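Long-range contacts in CELL WALL surface anchor family protein (Streptococcus pneumoniae, PDB 2Y1V), which serves as the major pilin of Streptococcus pneumoniae, the repeating subunit that is polymerised into the shaft of a pilus: residues V54-N59 against K112-H117; N60-E65 against V72-Q77; L317-T322 against G394-K399; E336-L341 against T352-T357. All blocks are in the same frame, centred on the assembly; numbering follows the deposited sequence.

The four contacts form two clusters in the elongated pilin. Contacts 1 and 2 have centres 6 Å apart: strand 52-57 leads into strand 61-63, both segments of contact 2 fall between the two of contact 1, and the carboxamide of Asn-60 reaches back to side chains of contact 1. Contacts 3 and 4, with centres 11 Å apart and contact 4 likewise between the segments of contact 3, lie in two facing sheets; Leu-319 CD2 packs 3.4 Å from Phe-339 CE1. The centres of contacts 1 and 3 are 43 Å apart. Bound nickel is a distant neighbour, about 13 Å from the side chain of Leu-317 and about 12 Å from that of Asp-340.

Contact 1. Residues V54-N59 against K112-H117; sequences VWTNTN and KIYEIH
Val-54 and Tyr-114 form a hydrogen-bonded antiparallel pair, each backbone N meeting the other's O, with Val-54 N 3.0 Å from Tyr-114 O. The next residue, Trp-55, sends its indole to the other face of the sheet, where Ile-113 rises beside it in the same direction. CD1 of Ile-113 sits over the six-membered ring of Trp-55, 3.9 Å from its centroid, a CH-pi contact that suits a branched aliphatic next to a broad buried ring. At Thr-56 the pairing continues: its N donates to Lys-112 O and its O accepts from Lys-112 N. The methyl CG2 of Thr-56 rests 3.7 Å from Lys-112 CB. OG1 of Thr-56 is turned obliquely to the Tyr-114 ring, 3.8 Å from CD1, and is buried with no polar partner in the model. Asn-57 then opens an Asx turn, its OD1 accepting from Asn-59 N at 2.6 Å, which bends the chain away from the strand. The extended Lys-112 chain follows this bend until NZ approaches Thr-58 O at 3.4 Å, a weak bond supplemented by a bridging water; its stronger partner is Asn-60 OD1, which also binds Tyr-114 OH. The two strands are the central pair of an antiparallel sheet, flanked by 91-93 and 138-142, and Trp-55 meets Phe-101 edge-to-face and touches Val-9 of strand 8-16.

Contact 2. Residues N60-E65 against V72-Q77; sequences NEIIDE and VNIDPQ
Glu-61 and Asn-73 are the non-hydrogen-bonded pair of a short antiparallel strand pairing that stands beside the sheet of strands 52-57 and 109-115. Two backbone bonds frame the pair: Ile-62 N donates to Val-72 O at 2.9 Å, and Ile-74 N to Asn-60 O at 2.8 Å, both almost straight. On one side the pairing is apolar. Ile-62 CD1 lies 4.1 Å from Val-72 CG1, the side chains side by side, while Ile-62 CG1 meets Ile-74 CD1 at 4.0 Å; branched aliphatics suit this side, where Ile-62 and Ile-74 are buried and Pro-86 and Ala-89 add cover. On the other side the Glu-61 chain bends at chi2 (99°) toward the partner strand and crosses Asn-73 at about a right angle. Its OE1 comes 2.9 Å from Asn-73 OD1, two acceptors, so the placing of these ends is doubtful. Asn-60, whose positive phi of 79° an asparagine tolerates well, crosses Pro-76 at about a right angle, ND2 next to ring atoms CG and CD, with OD1 committed to Tyr-114 and Lys-112. Such an irregular pairing, with strand 69-70 intervening, marks an excursion between strands 52-57 and 109-115, tied to the sheet where Ile-63 bonds to Trp-55.

Contact 3. Residues L317-T322 against G394-K399; sequences LTLTKT and GEIAVK
Thr-318 begins the backbone bonding between these parallel strands: its N donates to Gly-394 O at 2.8 Å and its O accepts from Ile-396 N. Then follow Thr-320 N to Ile-396 O, Val-398 N to Thr-320 O, and Thr-322 N to Val-398 O, five bonds in all. Gly-394 has a positive phi of 89°, at which a CB would crowd the preceding carbonyl. The apolar contacts lie on the inward face, where leucines reach across to beta-branched neighbours: Leu-317 CD2 is 3.6 Å from Ile-396 CD1, and Leu-319 CD1 is equally near Val-398 CG2. Such a parallel pairing of first and last strands is a hallmark of Cna-B-like pilin domains. It also brings together Lys-321 NZ and Asn-400 CG, joined in an intramolecular isopeptide bond. Polar contacts occupy the outward face, whose partial exposure suits threonines. Glu-395 folds back, chi1 -55° and chi2 -64°, until OE1 lies 3.4 Å from Thr-318 CB. A water lies within bonding distance of this oxygen, Thr-318 O and Thr-320 OG1 (2.7 Å from the last), though it cannot donate to every acceptor around it. Thr-318 OG1 is hydrogen-bonded to Thr-363 OG1 on the adjoining strand.

Contact 4. Residues E336-L341 against T352-T357; sequences EATFDL and TVTLTT
Phe-339 faces Val-353 and Leu-355 across two antiparallel strands, its CB 4.2 Å from Val-353 CG2. With CG anti to its own carbonyl carbon (chi1 -59°), the ring leans along the sheet so that CD1 approaches Val-353 O at 4.1 Å, that oxygen sitting at the ring edge. Further out, CE1 meets Leu-355 CD2 obliquely at 4.0 Å, and CZ at the tip packs against the aliphatic part of Lys-321. A large aromatic suits this place because its far end fills the interior between sheets. Phe-339 and Val-353 exchange two backbone hydrogen bonds, as do Ala-337 and Leu-355, where the small methyl of Ala-337 sits next to the wider leucine. The opposite face is polar. Thr-352 OG1 donates to Asp-340 OD1 at 2.9 Å, and OD2 of this carboxylate forms a salt bridge with Arg-378, so both its oxygens are held. Thr-338 and Thr-354 share only a weak bond between their OG1 atoms, 3.4 Å apart. Strands 337-343 and 349-355 thus form a beta hairpin with one buried and one water-facing side, as in the beta sandwich of Cna-B-like domains.

Contact 1. Residues V54-N59 against K112-H117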
# COMPACT_ATOMS: atom_id res chain seq x y z
N VAL A 54 -28.67 -20.23 -13.99
CA VAL A 54 -29.55 -20.97 -13.10
C VAL A 54 -30.98 -20.78 -13.56
O VAL A 54 -31.35 -19.73 -14.07
CB VAL A 54 -29.39 -20.57 -11.61
CG1 VAL A 54 -29.92 -19.21 -11.38
CG2 VAL A 54 -30.13 -21.54 -10.71
N TRP A 55 -31.77 -21.83 -13.38
CA TRP A 55 -33.13 -21.85 -13.85
C TRP A 55 -34.13 -21.46 -12.78
O TRP A 55 -33.99 -21.83 -11.60
CB TRP A 55 -33.50 -23.23 -14.36
CG TRP A 55 -32.90 -23.59 -15.67
CD1 TRP A 55 -31.59 -23.80 -15.94
CD2 TRP A 55 -33.61 -23.82 -16.89
NE1 TRP A 55 -31.43 -24.16 -17.25
CE2 TRP A 55 -32.66 -24.17 -17.86
CE3 TRP A 55 -34.96 -23.78 -17.25
CZ2 TRP A 55 -33.02 -24.46 -19.18
CZ3 TRP A 55 -35.31 -24.08 -18.55
CH2 TRP A 55 -34.35 -24.40 -19.50
N THR A 56 -35.17 -20.78 -13.23
CA THR A 56 -36.21 -20.22 -12.39
C THR A 56 -37.56 -20.54 -13.02
O THR A 56 -37.64 -20.87 -14.20
CB THR A 56 -36.00 -18.69 -12.37
OG1 THR A 56 -35.15 -18.33 -11.26
CG2 THR A 56 -37.29 -17.94 -12.31
N ASN A 57 -38.63 -20.47 -12.24
CA ASN A 57 -39.95 -20.52 -12.84
C ASN A 57 -40.36 -19.09 -13.19
O ASN A 57 -39.59 -18.17 -12.95
CB ASN A 57 -40.95 -21.17 -11.90
CG ASN A 57 -41.27 -20.30 -10.71
OD1 ASN A 57 -41.14 -19.07 -10.77
ND2 ASN A 57 -41.71 -20.93 -9.61
N THR A 58 -41.56 -18.90 -13.74
CA THR A 58 -41.99 -17.58 -14.23
C THR A 58 -42.07 -16.51 -13.13
O THR A 58 -42.09 -15.31 -13.44
CB THR A 58 -43.34 -17.65 -14.97
OG1 THR A 58 -43.43 -16.56 -15.91
CG2 THR A 58 -44.52 -17.58 -13.99
N ASN A 59 -42.10 -16.94 -11.87
CA ASN A 59 -42.17 -16.02 -10.72
C ASN A 59 -40.82 -15.74 -10.08
O ASN A 59 -40.75 -15.15 -9.01
CB ASN A 59 -43.13 -16.51 -9.64
CG ASN A 59 -44.58 -16.44 -10.07
OD1 ASN A 59 -45.44 -17.14 -9.53
ND2 ASN A 59 -44.86 -15.60 -11.07
N LYS A 112 -37.41 -19.03 -16.52
CA LYS A 112 -36.35 -18.07 -16.69
C LYS A 112 -34.99 -18.68 -16.36
O LYS A 112 -34.88 -19.52 -15.46
CB LYS A 112 -36.63 -16.86 -15.81
CG LYS A 112 -37.99 -16.23 -16.10
CD LYS A 112 -38.20 -15.02 -15.26
CE LYS A 112 -39.44 -14.28 -15.75
NZ LYS A 112 -39.77 -13.18 -14.82
N ILE A 113 -33.97 -18.26 -17.11
CA ILE A 113 -32.60 -18.55 -16.75
C ILE A 113 -31.85 -17.25 -16.48
O ILE A 113 -31.79 -16.35 -17.33
CB ILE A 113 -31.87 -19.38 -17.82
CG1 ILE A 113 -32.82 -20.37 -18.49
CG2 ILE A 113 -30.69 -20.11 -17.19
CD1 ILE A 113 -32.30 -20.94 -19.78
N TYR A 114 -31.24 -17.18 -15.30
CA TYR A 114 -30.49 -16.00 -14.90
C TYR A 114 -28.99 -16.21 -14.95
O TYR A 114 -28.50 -17.33 -14.81
CB TYR A 114 -30.87 -15.60 -13.48
CG TYR A 114 -32.22 -14.95 -13.39
CD1 TYR A 114 -33.37 -15.73 -13.37
CD2 TYR A 114 -32.35 -13.57 -13.30
CE1 TYR A 114 -34.61 -15.15 -13.29
CE2 TYR A 114 -33.59 -12.98 -13.22
CZ TYR A 114 -34.71 -13.78 -13.22
OH TYR A 114 -35.96 -13.20 -13.13
N GLU A 115 -28.27 -15.11 -15.15
CA GLU A 115 -26.83 -15.11 -15.00
C GLU A 115 -26.54 -14.72 -13.56
O GLU A 115 -27.13 -13.76 -13.03
CB GLU A 115 -26.17 -14.12 -15.97
CG GLU A 115 -24.64 -14.12 -15.92
CD GLU A 115 -24.00 -13.14 -16.92
OE1 GLU A 115 -24.56 -12.94 -18.02
OE2 GLU A 115 -22.94 -12.58 -16.59
N ILE A 116 -25.66 -15.47 -12.92
CA ILE A 116 -25.29 -15.13 -11.54
C ILE A 116 -23.84 -14.72 -11.43
O ILE A 116 -22.95 -15.55 -11.20
CB ILE A 116 -25.69 -16.24 -10.56
CG1 ILE A 116 -27.19 -16.49 -10.70
CG2 ILE A 116 -25.35 -15.82 -9.14
CD1 ILE A 116 -27.70 -17.66 -9.92
N HIS A 117 -23.63 -13.42 -11.63
CA HIS A 117 -22.31 -12.81 -11.70
C HIS A 117 -21.50 -13.24 -10.50
O HIS A 117 -20.31 -13.47 -10.58
CB HIS A 117 -22.43 -11.29 -11.67
CG HIS A 117 -22.93 -10.69 -12.94
ND1 HIS A 117 -24.23 -10.23 -13.09
CD2 HIS A 117 -22.31 -10.43 -14.12
CE1 HIS A 117 -24.39 -9.74 -14.31
NE2 HIS A 117 -23.24 -9.84 -14.95
O HOH W 1 -42.54 -12.73 -15.13

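Contact 2. Residues N60-E65 against V72-Q77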
# COMPACT_ATOMS: atom_id res chain seq x y z
N ASN A 60 -39.75 -16.18 -10.74
CA ASN A 60 -38.41 -15.81 -10.31
C ASN A 60 -37.90 -16.62 -9.12
O ASN A 60 -36.93 -16.24 -8.46
CB ASN A 60 -38.35 -14.31 -10.05
CG ASN A 60 -38.93 -13.50 -11.20
OD1 ASN A 60 -38.64 -13.78 -12.37
ND2 ASN A 60 -39.75 -12.50 -10.88
N GLU A 61 -38.56 -17.74 -8.87
CA GLU A 61 -38.16 -18.70 -7.83
C GLU A 61 -37.30 -19.83 -8.39
O GLU A 61 -37.66 -20.47 -9.37
CB GLU A 61 -39.41 -19.27 -7.18
CG GLU A 61 -39.21 -20.55 -6.45
CD GLU A 61 -39.06 -20.39 -4.96
OE1 GLU A 61 -38.05 -19.80 -4.52
OE2 GLU A 61 -39.97 -20.86 -4.24
N ILE A 62 -36.16 -20.07 -7.76
CA ILE A 62 -35.21 -21.08 -8.23
C ILE A 62 -35.79 -22.48 -8.21
O ILE A 62 -36.44 -22.88 -7.23
CB ILE A 62 -33.92 -21.08 -7.41
CG1 ILE A 62 -33.03 -19.90 -7.81
CG2 ILE A 62 -33.15 -22.42 -7.60
CD1 ILE A 62 -31.83 -19.71 -6.89
N ILE A 63 -35.53 -23.24 -9.29
CA ILE A 63 -36.07 -24.59 -9.41
C ILE A 63 -34.97 -25.62 -9.55
O ILE A 63 -33.83 -25.29 -9.89
CB ILE A 63 -37.02 -24.73 -10.62
CG1 ILE A 63 -36.22 -24.71 -11.94
CG2 ILE A 63 -38.09 -23.68 -10.60
CD1 ILE A 63 -37.08 -24.89 -13.17
N ASP A 64 -35.32 -26.87 -9.28
CA ASP A 64 -34.43 -27.98 -9.52
C ASP A 64 -34.81 -28.54 -10.88
O ASP A 64 -35.66 -27.96 -11.57
CB ASP A 64 -34.54 -29.05 -8.41
CG ASP A 64 -35.83 -29.86 -8.48
OD1 ASP A 64 -36.47 -29.95 -9.56
OD2 ASP A 64 -36.20 -30.44 -7.45
N GLU A 65 -34.24 -29.69 -11.25
CA GLU A 65 -34.41 -30.16 -12.62
C GLU A 65 -35.74 -30.87 -12.92
O GLU A 65 -36.05 -31.18 -14.06
CB GLU A 65 -33.21 -30.98 -13.09
CG GLU A 65 -32.93 -32.21 -12.27
CD GLU A 65 -31.62 -32.86 -12.66
OE1 GLU A 65 -30.55 -32.41 -12.17
OE2 GLU A 65 -31.66 -33.83 -13.44
N VAL A 72 -35.93 -20.23 -2.76
CA VAL A 72 -35.04 -19.08 -2.87
C VAL A 72 -35.41 -18.32 -4.14
O VAL A 72 -35.51 -18.88 -5.24
CB VAL A 72 -33.55 -19.49 -2.89
CG1 VAL A 72 -32.63 -18.29 -3.12
CG2 VAL A 72 -33.16 -20.20 -1.60
N ASN A 73 -35.65 -17.02 -4.00
CA ASN A 73 -36.03 -16.21 -5.15
C ASN A 73 -34.90 -15.33 -5.65
O ASN A 73 -33.97 -15.01 -4.91
CB ASN A 73 -37.27 -15.37 -4.82
CG ASN A 73 -38.57 -16.11 -5.12
OD1 ASN A 73 -38.98 -17.01 -4.38
ND2 ASN A 73 -39.24 -15.71 -6.20
N ILE A 74 -34.98 -14.96 -6.93
CA ILE A 74 -34.03 -14.05 -7.54
C ILE A 74 -34.77 -12.79 -7.97
O ILE A 74 -35.80 -12.87 -8.64
CB ILE A 74 -33.37 -14.69 -8.77
CG1 ILE A 74 -32.40 -15.77 -8.35
CG2 ILE A 74 -32.63 -13.64 -9.60
CD1 ILE A 74 -31.77 -16.48 -9.54
N ASP A 75 -34.26 -11.63 -7.60
CA ASP A 75 -34.94 -10.39 -7.94
C ASP A 75 -34.78 -10.03 -9.43
O ASP A 75 -33.66 -9.86 -9.93
CB ASP A 75 -34.48 -9.26 -7.01
CG ASP A 75 -35.08 -7.91 -7.38
OD1 ASP A 75 -36.22 -7.61 -6.96
OD2 ASP A 75 -34.41 -7.18 -8.13
N PRO A 76 -35.90 -9.94 -10.16
CA PRO A 76 -35.87 -9.67 -11.61
C PRO A 76 -35.12 -8.40 -12.04
O PRO A 76 -34.67 -8.32 -13.19
CB PRO A 76 -37.35 -9.59 -12.00
CG PRO A 76 -38.15 -9.82 -10.73
CD PRO A 76 -37.24 -10.32 -9.67
N GLN A 77 -34.96 -7.45 -11.13
CA GLN A 77 -34.33 -6.17 -11.47
C GLN A 77 -32.86 -6.10 -11.10
O GLN A 77 -32.04 -5.62 -11.89
CB GLN A 77 -35.10 -5.01 -10.84
CG GLN A 77 -36.36 -4.59 -11.61
CD GLN A 77 -37.64 -5.20 -11.05
OE1 GLN A 77 -38.60 -5.46 -11.78
NE2 GLN A 77 -37.66 -5.44 -9.73

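Contact 3. Residues L317-T322 against G394-K399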
# COMPACT_ATOMS: atom_id res chain seq x y z
N LEU A 317 14.60 -13.25 6.27
CA LEU A 317 13.18 -12.94 6.12
C LEU A 317 12.51 -14.10 5.38
O LEU A 317 12.96 -14.49 4.31
CB LEU A 317 13.02 -11.68 5.28
CG LEU A 317 11.75 -10.84 5.35
CD1 LEU A 317 11.87 -9.72 4.34
CD2 LEU A 317 10.50 -11.64 5.11
N THR A 318 11.43 -14.61 5.96
CA THR A 318 10.79 -15.81 5.48
C THR A 318 9.36 -15.56 5.06
O THR A 318 8.59 -14.94 5.80
CB THR A 318 10.79 -16.91 6.58
OG1 THR A 318 12.13 -17.30 6.86
CG2 THR A 318 10.00 -18.13 6.12
N LEU A 319 9.01 -16.06 3.88
CA LEU A 319 7.63 -16.03 3.38
C LEU A 319 7.04 -17.39 3.57
O LEU A 319 7.71 -18.39 3.36
CB LEU A 319 7.59 -15.74 1.87
CG LEU A 319 6.27 -16.01 1.15
CD1 LEU A 319 5.30 -14.94 1.49
CD2 LEU A 319 6.50 -16.05 -0.37
N THR A 320 5.77 -17.42 3.94
CA THR A 320 5.07 -18.67 4.16
C THR A 320 3.68 -18.57 3.57
O THR A 320 2.94 -17.66 3.90
CB THR A 320 4.98 -18.99 5.65
OG1 THR A 320 6.27 -18.83 6.24
CG2 THR A 320 4.48 -20.41 5.87
N LYS A 321 3.34 -19.51 2.69
CA LYS A 321 2.06 -19.48 1.99
C LYS A 321 1.10 -20.59 2.40
O LYS A 321 1.49 -21.75 2.64
CB LYS A 321 2.27 -19.54 0.48
CG LYS A 321 1.04 -19.08 -0.31
CD LYS A 321 1.40 -18.83 -1.77
CE LYS A 321 0.40 -17.92 -2.44
NZ LYS A 321 -0.97 -18.46 -2.38
N THR A 322 -0.16 -20.20 2.49
CA THR A 322 -1.25 -21.14 2.69
C THR A 322 -2.34 -20.84 1.67
O THR A 322 -2.44 -19.72 1.14
CB THR A 322 -1.84 -21.04 4.11
OG1 THR A 322 -2.24 -19.69 4.34
CG2 THR A 322 -0.80 -21.41 5.14
N GLY A 394 11.07 -10.80 10.54
CA GLY A 394 11.57 -11.95 9.83
C GLY A 394 10.50 -12.88 9.29
O GLY A 394 10.84 -13.88 8.64
N GLU A 395 9.23 -12.57 9.55
CA GLU A 395 8.13 -13.41 9.08
C GLU A 395 7.02 -12.67 8.31
O GLU A 395 6.41 -11.73 8.82
CB GLU A 395 7.51 -14.20 10.23
CG GLU A 395 8.49 -15.06 11.05
CD GLU A 395 9.13 -16.17 10.24
OE1 GLU A 395 8.64 -16.46 9.13
OE2 GLU A 395 10.14 -16.76 10.73
N ILE A 396 6.76 -13.10 7.08
CA ILE A 396 5.60 -12.62 6.34
C ILE A 396 4.77 -13.80 5.88
O ILE A 396 5.29 -14.74 5.26
CB ILE A 396 6.00 -11.80 5.11
CG1 ILE A 396 6.59 -10.46 5.54
CG2 ILE A 396 4.81 -11.55 4.22
CD1 ILE A 396 7.43 -9.85 4.50
N ALA A 397 3.48 -13.75 6.19
CA ALA A 397 2.57 -14.84 5.81
C ALA A 397 1.50 -14.37 4.84
O ALA A 397 0.96 -13.28 4.95
CB ALA A 397 1.93 -15.47 7.05
N VAL A 398 1.19 -15.25 3.88
CA VAL A 398 0.27 -14.94 2.81
C VAL A 398 -0.73 -16.06 2.65
O VAL A 398 -0.37 -17.24 2.65
CB VAL A 398 1.00 -14.75 1.48
CG1 VAL A 398 0.01 -14.48 0.35
CG2 VAL A 398 1.98 -13.60 1.60
N LYS A 399 -1.99 -15.69 2.51
CA LYS A 399 -3.03 -16.66 2.33
C LYS A 399 -3.67 -16.47 0.97
O LYS A 399 -4.08 -15.36 0.61
CB LYS A 399 -4.06 -16.56 3.45
CG LYS A 399 -5.28 -17.38 3.18
CD LYS A 399 -5.83 -18.05 4.44
CE LYS A 399 -6.35 -17.08 5.46
NZ LYS A 399 -6.93 -17.82 6.62
O HOH W 2 6.85 -16.43 7.40

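Contact 4. Residues E336-L341 against T352-T357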
# COMPACT_ATOMS: atom_id res chain seq x y z
N GLU A 336 2.19 -22.85 -8.98
CA GLU A 336 3.42 -22.18 -8.69
C GLU A 336 3.06 -20.74 -8.28
O GLU A 336 2.09 -20.16 -8.77
CB GLU A 336 4.32 -22.20 -9.92
CG GLU A 336 5.80 -22.11 -9.60
CD GLU A 336 6.69 -22.33 -10.82
OE1 GLU A 336 6.61 -21.51 -11.77
OE2 GLU A 336 7.48 -23.32 -10.83
N ALA A 337 3.83 -20.20 -7.35
CA ALA A 337 3.54 -18.91 -6.79
C ALA A 337 4.81 -18.09 -6.82
O ALA A 337 5.78 -18.41 -6.13
CB ALA A 337 3.04 -19.07 -5.38
N THR A 338 4.82 -17.03 -7.62
CA THR A 338 6.01 -16.21 -7.76
C THR A 338 5.84 -14.87 -7.08
O THR A 338 4.77 -14.28 -7.12
CB THR A 338 6.37 -16.02 -9.23
OG1 THR A 338 6.72 -17.28 -9.79
CG2 THR A 338 7.54 -15.07 -9.37
N PHE A 339 6.90 -14.40 -6.44
CA PHE A 339 6.83 -13.15 -5.67
C PHE A 339 8.03 -12.30 -5.97
O PHE A 339 9.13 -12.80 -6.16
CB PHE A 339 6.87 -13.43 -4.17
CG PHE A 339 5.77 -14.29 -3.67
CD1 PHE A 339 5.82 -15.67 -3.82
CD2 PHE A 339 4.71 -13.74 -2.99
CE1 PHE A 339 4.81 -16.46 -3.33
CE2 PHE A 339 3.69 -14.53 -2.52
CZ PHE A 339 3.74 -15.88 -2.67
N ASP A 340 7.83 -10.99 -6.00
CA ASP A 340 8.96 -10.09 -6.07
C ASP A 340 9.21 -9.53 -4.68
O ASP A 340 8.31 -8.99 -4.05
CB ASP A 340 8.68 -8.97 -7.06
CG ASP A 340 8.65 -9.46 -8.49
OD1 ASP A 340 9.73 -9.87 -9.03
OD2 ASP A 340 7.55 -9.47 -9.07
N LEU A 341 10.44 -9.70 -4.21
CA LEU A 341 10.88 -9.07 -2.97
C LEU A 341 11.20 -7.63 -3.30
O LEU A 341 12.17 -7.37 -4.01
CB LEU A 341 12.12 -9.76 -2.42
CG LEU A 341 12.63 -9.30 -1.05
CD1 LEU A 341 11.61 -9.62 0.01
CD2 LEU A 341 13.93 -9.98 -0.72
N THR A 352 13.60 -12.09 -6.89
CA THR A 352 12.39 -12.83 -7.18
C THR A 352 12.53 -14.22 -6.59
O THR A 352 13.60 -14.82 -6.63
CB THR A 352 12.20 -12.97 -8.69
OG1 THR A 352 12.04 -11.68 -9.28
CG2 THR A 352 10.99 -13.85 -9.01
N VAL A 353 11.44 -14.74 -6.03
CA VAL A 353 11.46 -16.09 -5.53
C VAL A 353 10.19 -16.80 -5.98
O VAL A 353 9.15 -16.17 -6.19
CB VAL A 353 11.56 -16.10 -3.99
CG1 VAL A 353 12.64 -15.13 -3.52
CG2 VAL A 353 10.22 -15.79 -3.35
N THR A 354 10.27 -18.11 -6.12
CA THR A 354 9.15 -18.90 -6.57
C THR A 354 8.93 -20.01 -5.56
O THR A 354 9.88 -20.57 -5.02
CB THR A 354 9.43 -19.53 -7.96
OG1 THR A 354 9.76 -18.49 -8.90
CG2 THR A 354 8.20 -20.28 -8.46
N LEU A 355 7.66 -20.31 -5.30
CA LEU A 355 7.28 -21.40 -4.42
C LEU A 355 6.63 -22.46 -5.28
O LEU A 355 5.55 -22.21 -5.82
CB LEU A 355 6.27 -20.92 -3.38
CG LEU A 355 6.74 -20.57 -1.96
CD1 LEU A 355 8.12 -19.93 -1.95
CD2 LEU A 355 5.72 -19.69 -1.23
N THR A 356 7.29 -23.62 -5.43
CA THR A 356 6.67 -24.72 -6.13
C THR A 356 5.54 -25.25 -5.25
O THR A 356 5.54 -25.03 -4.03
CB THR A 356 7.66 -25.86 -6.52
OG1 THR A 356 8.08 -26.60 -5.36
CG2 THR A 356 8.88 -25.32 -7.26
N THR A 357 4.59 -25.92 -5.88
CA THR A 357 3.43 -26.53 -5.22
C THR A 357 3.68 -27.37 -3.96
O THR A 357 2.79 -27.53 -3.12
CB THR A 357 2.69 -27.41 -6.25
OG1 THR A 357 2.07 -26.55 -7.22
CG2 THR A 357 1.62 -28.27 -5.57